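Local coordinates for protein processed glycerol phosphate lipoteichoic acid synthase 2 (Bacillus subtilis, PDB 2W8D) that belongs to the sulfatase family of the alkaline phosphatase clan and holds a magnesium ion in its metal site, at residues K306-L320 with M330-I344. Sequence-based numbering, arbitrary orientation.
Sequences KYAGDVDVAPTILHL and MSGSDILSKEHREVI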
loop_
_atom_site.group_PDB
_atom_site.type_symbol
_atom_site.label_atom_id
_atom_site.label_comp_id
_atom_site.label_asym_id
_atom_site.label_seq_id
_atom_site.Cartn_x
_atom_site.Cartn_y
_atom_site.Cartn_z
ATOM N N LYS A 306 -11.240 -12.027 -0.838
ATOM C CA LYS A 306 -11.488 -11.496 0.486
ATOM C C LYS A 306 -11.313 -9.970 0.517
ATOM O O LYS A 306 -10.349 -9.438 -0.006
ATOM C CB LYS A 306 -10.520 -12.125 1.483
ATOM C CG LYS A 306 -10.753 -13.609 1.714
ATOM C CD LYS A 306 -9.919 -14.036 2.887
ATOM C CE LYS A 306 -9.852 -15.549 3.043
ATOM N NZ LYS A 306 -8.780 -15.826 4.055
ATOM N N TYR A 307 -12.268 -9.287 1.129
ATOM C CA TYR A 307 -12.171 -7.845 1.425
ATOM C C TYR A 307 -10.993 -7.631 2.372
ATOM O O TYR A 307 -10.780 -8.444 3.264
ATOM C CB TYR A 307 -13.512 -7.350 1.989
ATOM C CG TYR A 307 -14.526 -7.150 0.884
ATOM C CD1 TYR A 307 -14.949 -8.207 0.075
ATOM C CD2 TYR A 307 -15.012 -5.885 0.609
ATOM C CE1 TYR A 307 -15.874 -7.993 -0.989
ATOM C CE2 TYR A 307 -15.921 -5.656 -0.419
ATOM C CZ TYR A 307 -16.337 -6.687 -1.207
ATOM O OH TYR A 307 -17.216 -6.362 -2.189
ATOM N N ALA A 308 -10.209 -6.576 2.124
ATOM C CA ALA A 308 -8.991 -6.282 2.869
ATOM C C ALA A 308 -8.602 -4.824 2.696
ATOM O O ALA A 308 -8.945 -4.228 1.700
ATOM C CB ALA A 308 -7.829 -7.196 2.380
ATOM N N GLY A 309 -7.840 -4.261 3.632
ATOM C CA GLY A 309 -7.330 -2.890 3.496
ATOM C C GLY A 309 -5.823 -2.780 3.697
ATOM O O GLY A 309 -5.174 -3.760 4.032
ATOM N N ASP A 310 -5.262 -1.597 3.464
ATOM C CA ASP A 310 -3.837 -1.339 3.670
ATOM C C ASP A 310 -3.218 -1.946 4.932
ATOM O O ASP A 310 -2.103 -2.422 4.841
ATOM C CB ASP A 310 -3.562 0.170 3.747
ATOM C CG ASP A 310 -3.625 0.834 2.423
ATOM O OD1 ASP A 310 -3.302 0.173 1.383
ATOM O OD2 ASP A 310 -4.033 2.018 2.424
ATOM N N VAL A 311 -3.905 -1.889 6.095
ATOM C CA VAL A 311 -3.319 -2.317 7.386
ATOM C C VAL A 311 -3.137 -3.849 7.446
ATOM O O VAL A 311 -2.435 -4.381 8.327
ATOM C CB VAL A 311 -4.141 -1.823 8.626
ATOM C CG1 VAL A 311 -4.067 -0.266 8.804
ATOM C CG2 VAL A 311 -5.568 -2.301 8.561
ATOM N N ASP A 312 -3.767 -4.551 6.504
ATOM C CA ASP A 312 -3.644 -5.998 6.433
ATOM C C ASP A 312 -2.368 -6.482 5.731
ATOM O O ASP A 312 -2.010 -7.639 5.878
ATOM C CB ASP A 312 -4.860 -6.621 5.735
ATOM C CG ASP A 312 -6.186 -6.236 6.378
ATOM O OD1 ASP A 312 -6.228 -5.944 7.586
ATOM O OD2 ASP A 312 -7.206 -6.291 5.677
ATOM N N VAL A 313 -1.690 -5.623 4.972
ATOM C CA VAL A 313 -0.518 -6.071 4.201
ATOM C C VAL A 313 0.651 -6.576 5.059
ATOM O O VAL A 313 1.199 -7.656 4.797
ATOM C CB VAL A 313 -0.031 -5.012 3.172
ATOM C CG1 VAL A 313 1.093 -5.574 2.263
ATOM C CG2 VAL A 313 -1.159 -4.576 2.302
ATOM N N ALA A 314 1.006 -5.823 6.085
ATOM C CA ALA A 314 2.211 -6.103 6.880
ATOM C C ALA A 314 2.193 -7.486 7.537
ATOM O O ALA A 314 3.193 -8.192 7.455
ATOM C CB ALA A 314 2.478 -4.987 7.934
ATOM N N PRO A 315 1.057 -7.864 8.196
ATOM C CA PRO A 315 0.940 -9.241 8.740
ATOM C C PRO A 315 0.837 -10.342 7.695
ATOM O O PRO A 315 1.192 -11.482 7.978
ATOM C CB PRO A 315 -0.353 -9.201 9.554
ATOM C CG PRO A 315 -1.041 -7.861 9.190
ATOM C CD PRO A 315 0.055 -6.953 8.796
ATOM N N THR A 316 0.343 -10.040 6.502
ATOM C CA THR A 316 0.286 -11.049 5.467
ATOM C C THR A 316 1.745 -11.414 5.153
ATOM O O THR A 316 2.132 -12.594 5.167
ATOM C CB THR A 316 -0.484 -10.510 4.204
ATOM O OG1 THR A 316 -1.769 -9.971 4.590
ATOM C CG2 THR A 316 -0.682 -11.581 3.189
ATOM N N ILE A 317 2.545 -10.376 4.931
ATOM C CA ILE A 317 3.932 -10.495 4.527
ATOM C C ILE A 317 4.776 -11.121 5.601
ATOM O O ILE A 317 5.555 -12.019 5.324
ATOM C CB ILE A 317 4.509 -9.127 4.184
ATOM C CG1 ILE A 317 3.692 -8.504 3.045
ATOM C CG2 ILE A 317 6.000 -9.232 3.830
ATOM C CD1 ILE A 317 3.429 -9.463 1.881
ATOM N N LEU A 318 4.623 -10.651 6.831
ATOM C CA LEU A 318 5.373 -11.195 7.949
ATOM C C LEU A 318 5.091 -12.687 8.108
ATOM O O LEU A 318 6.013 -13.479 8.254
ATOM C CB LEU A 318 5.048 -10.424 9.227
ATOM C CG LEU A 318 6.099 -9.554 9.918
ATOM C CD1 LEU A 318 7.419 -9.314 9.149
ATOM C CD2 LEU A 318 5.482 -8.274 10.403
ATOM N N HIS A 319 3.816 -13.056 8.023
ATOM C CA HIS A 319 3.393 -14.448 8.081
ATOM C C HIS A 319 4.029 -15.284 6.992
ATOM O O HIS A 319 4.551 -16.352 7.288
ATOM C CB HIS A 319 1.860 -14.587 8.115
ATOM C CG HIS A 319 1.264 -14.148 9.419
ATOM N ND1 HIS A 319 -0.096 -14.072 9.638
ATOM C CD2 HIS A 319 1.854 -13.727 10.568
ATOM C CE1 HIS A 319 -0.320 -13.637 10.865
ATOM N NE2 HIS A 319 0.847 -13.425 11.452
ATOM N N LEU A 320 4.030 -14.774 5.761
ATOM C CA LEU A 320 4.702 -15.455 4.651
ATOM C C LEU A 320 6.184 -15.719 4.985
ATOM O O LEU A 320 6.729 -16.767 4.623
ATOM C CB LEU A 320 4.570 -14.667 3.344
ATOM C CG LEU A 320 3.275 -14.825 2.524
ATOM C CD1 LEU A 320 3.140 -13.712 1.493
ATOM C CD2 LEU A 320 3.191 -16.175 1.835
HETATM N N MSE A 330 -0.748 -4.443 16.247
HETATM C CA MSE A 330 -1.009 -4.166 14.857
HETATM C C MSE A 330 -2.513 -4.219 14.643
HETATM O O MSE A 330 -3.185 -5.089 15.172
HETATM C CB MSE A 330 -0.314 -5.194 13.977
HETATM C CG MSE A 330 1.182 -4.963 13.842
HETATM SE SE MSE A 330 2.070 -6.266 12.678
HETATM C CE MSE A 330 3.778 -5.325 12.520
ATOM N N SER A 331 -3.029 -3.283 13.853
ATOM C CA SER A 331 -4.457 -3.176 13.615
ATOM C C SER A 331 -4.968 -4.160 12.578
ATOM O O SER A 331 -6.140 -4.544 12.611
ATOM C CB SER A 331 -4.799 -1.750 13.167
ATOM O OG SER A 331 -4.740 -0.875 14.287
ATOM N N GLY A 332 -4.092 -4.563 11.658
ATOM C CA GLY A 332 -4.506 -5.365 10.499
ATOM C C GLY A 332 -4.591 -6.867 10.707
ATOM O O GLY A 332 -4.145 -7.416 11.705
ATOM N N SER A 333 -5.180 -7.536 9.741
ATOM C CA SER A 333 -5.426 -8.951 9.858
ATOM C C SER A 333 -4.846 -9.613 8.611
ATOM O O SER A 333 -5.137 -9.193 7.519
ATOM C CB SER A 333 -6.940 -9.167 9.978
ATOM O OG SER A 333 -7.288 -10.525 9.777
ATOM N N ASP A 334 -3.960 -10.588 8.796
ATOM C CA ASP A 334 -3.396 -11.387 7.705
ATOM C C ASP A 334 -4.502 -11.829 6.744
ATOM O O ASP A 334 -5.428 -12.539 7.130
ATOM C CB ASP A 334 -2.670 -12.600 8.300
ATOM C CG ASP A 334 -2.162 -13.596 7.248
ATOM O OD1 ASP A 334 -2.229 -13.362 6.032
ATOM O OD2 ASP A 334 -1.687 -14.659 7.649
ATOM N N ILE A 335 -4.390 -11.410 5.491
ATOM C CA ILE A 335 -5.397 -11.731 4.491
ATOM C C ILE A 335 -5.473 -13.224 4.229
ATOM O O ILE A 335 -6.547 -13.750 3.973
ATOM C CB ILE A 335 -5.191 -10.925 3.164
ATOM C CG1 ILE A 335 -4.985 -9.448 3.476
ATOM C CG2 ILE A 335 -6.414 -11.052 2.235
ATOM C CD1 ILE A 335 -4.437 -8.612 2.311
ATOM N N LEU A 336 -4.343 -13.926 4.330
ATOM C CA LEU A 336 -4.348 -15.371 4.040
ATOM C C LEU A 336 -4.869 -16.200 5.202
ATOM O O LEU A 336 -5.056 -17.388 5.058
ATOM C CB LEU A 336 -2.957 -15.866 3.589
ATOM C CG LEU A 336 -2.464 -15.085 2.366
ATOM C CD1 LEU A 336 -1.059 -15.513 1.930
ATOM C CD2 LEU A 336 -3.496 -15.194 1.217
ATOM N N SER A 337 -5.104 -15.570 6.348
ATOM C CA SER A 337 -5.638 -16.268 7.515
ATOM C C SER A 337 -7.085 -16.714 7.322
ATOM O O SER A 337 -7.905 -15.962 6.771
ATOM C CB SER A 337 -5.562 -15.375 8.747
ATOM O OG SER A 337 -6.246 -15.968 9.835
ATOM N N LYS A 338 -7.406 -17.920 7.800
ATOM C CA LYS A 338 -8.789 -18.407 7.756
ATOM C C LYS A 338 -9.769 -17.459 8.464
ATOM O O LYS A 338 -10.878 -17.242 7.978
ATOM C CB LYS A 338 -8.911 -19.827 8.334
ATOM C CG LYS A 338 -8.737 -20.966 7.325
ATOM C CD LYS A 338 -7.262 -21.389 7.225
ATOM C CE LYS A 338 -7.066 -22.856 6.761
ATOM N NZ LYS A 338 -7.094 -23.002 5.277
ATOM N N GLU A 339 -9.341 -16.907 9.599
ATOM C CA GLU A 339 -10.163 -16.059 10.455
ATOM C C GLU A 339 -10.178 -14.591 10.010
ATOM O O GLU A 339 -10.773 -13.749 10.696
ATOM C CB GLU A 339 -9.651 -16.115 11.908
ATOM C CG GLU A 339 -9.021 -17.487 12.384
ATOM C CD GLU A 339 -8.366 -17.419 13.795
ATOM O OE1 GLU A 339 -7.978 -18.486 14.339
ATOM O OE2 GLU A 339 -8.254 -16.311 14.369
ATOM N N HIS A 340 -9.531 -14.273 8.883
ATOM C CA HIS A 340 -9.346 -12.877 8.420
ATOM C C HIS A 340 -10.643 -12.064 8.399
ATOM O O HIS A 340 -11.588 -12.472 7.721
ATOM C CB HIS A 340 -8.684 -12.858 7.027
ATOM C CG HIS A 340 -8.690 -11.515 6.360
ATOM N ND1 HIS A 340 -7.986 -10.429 6.846
ATOM C CD2 HIS A 340 -9.313 -11.083 5.238
ATOM C CE1 HIS A 340 -8.177 -9.393 6.048
ATOM N NE2 HIS A 340 -8.967 -9.770 5.057
ATOM N N ARG A 341 -10.682 -10.931 9.119
ATOM C CA ARG A 341 -11.890 -10.073 9.147
ATOM C C ARG A 341 -12.068 -9.306 7.843
ATOM O O ARG A 341 -11.095 -8.890 7.247
ATOM C CB ARG A 341 -11.935 -9.148 10.379
ATOM C CG ARG A 341 -10.878 -8.015 10.432
ATOM C CD ARG A 341 -11.346 -6.728 9.722
ATOM N NE ARG A 341 -10.292 -5.712 9.718
ATOM C CZ ARG A 341 -9.290 -5.648 8.839
ATOM N NH1 ARG A 341 -9.180 -6.548 7.865
ATOM N NH2 ARG A 341 -8.376 -4.693 8.952
ATOM N N GLU A 342 -13.307 -9.124 7.390
ATOM C CA GLU A 342 -13.546 -8.509 6.090
ATOM C C GLU A 342 -14.348 -7.224 6.145
ATOM O O GLU A 342 -14.780 -6.725 5.118
ATOM C CB GLU A 342 -14.225 -9.503 5.169
ATOM C CG GLU A 342 -13.281 -10.618 4.750
ATOM C CD GLU A 342 -13.854 -11.513 3.673
ATOM O OE1 GLU A 342 -14.276 -12.641 4.008
ATOM O OE2 GLU A 342 -13.888 -11.089 2.502
ATOM N N VAL A 343 -14.529 -6.674 7.336
ATOM C CA VAL A 343 -15.198 -5.414 7.506
ATOM C C VAL A 343 -14.069 -4.360 7.492
ATOM O O VAL A 343 -13.296 -4.278 8.438
ATOM C CB VAL A 343 -15.984 -5.381 8.847
ATOM C CG1 VAL A 343 -16.762 -4.111 8.971
ATOM C CG2 VAL A 343 -16.964 -6.599 8.969
ATOM N N ILE A 344 -13.978 -3.570 6.415
ATOM C CA ILE A 344 -12.781 -2.775 6.149
ATOM C C ILE A 344 -13.026 -1.322 6.495
ATOM O O ILE A 344 -13.794 -0.651 5.825
ATOM C CB ILE A 344 -12.285 -2.897 4.678
ATOM C CG1 ILE A 344 -12.275 -4.361 4.170
ATOM C CG2 ILE A 344 -10.897 -2.313 4.522
ATOM C CD1 ILE A 344 -11.513 -5.315 5.040
#
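Asp312 and Arg341 form the central salt bridge where the strand 308-309 and helix 313-320 of this sulfatase-family alpha/beta domain are met along one side by the loop 330-343, which leads into strand 344-345 of a small antiparallel sheet. The guanidinium meets the carboxylate end-on: Arg341 NH2 lies 2.8 Å from Asp312 OD1, and Arg341 NH1 is 3.0 Å from Asp312 OD2, but the two planes are twisted 51° apart. Backbone amides complete the grip: Ser333 N reaches OD1 from above the carboxylate plane, and Gly309 N reaches OD2 from the face opposite Arg341 NH1. Four sound bonds thus hold this buried carboxylate and fix its rotation, and Glu388 of helix 380-397 gives Arg341 a second acidic partner.

The His340 ring stands almost perpendicular to the Asp312 carboxylate. Its NE2 donates to Tyr307 O (2.9 Å), and ND1 donates to Ser333 OG, which also bonds to Asp19; Ile335 CA lies over the centre of one ring face. Beside it the extended Lys306 chain runs past in the opposite direction, carrying NZ to Ile335 O at 3.1 Å, in the carbonyl plane. At the adjoining backbone, Glu342 OE2 accepts from Tyr307 N on its anti side.

Along the helix, Thr316 OG1 donates to Asp312 O and accepts from Ile335 N (3.1 Å), while Ile335 CD1 packs on Ala308 CB. With CG anti to the backbone N (chi1 174°), the Asp334 carboxylate is carried across to the helix, where it divides its oxygens: OD1 closes an Asx turn with Leu336 N, and OD2 takes a nearly straight hydrogen bond from His319 ND1, 2.6 Å away in the imidazole plane.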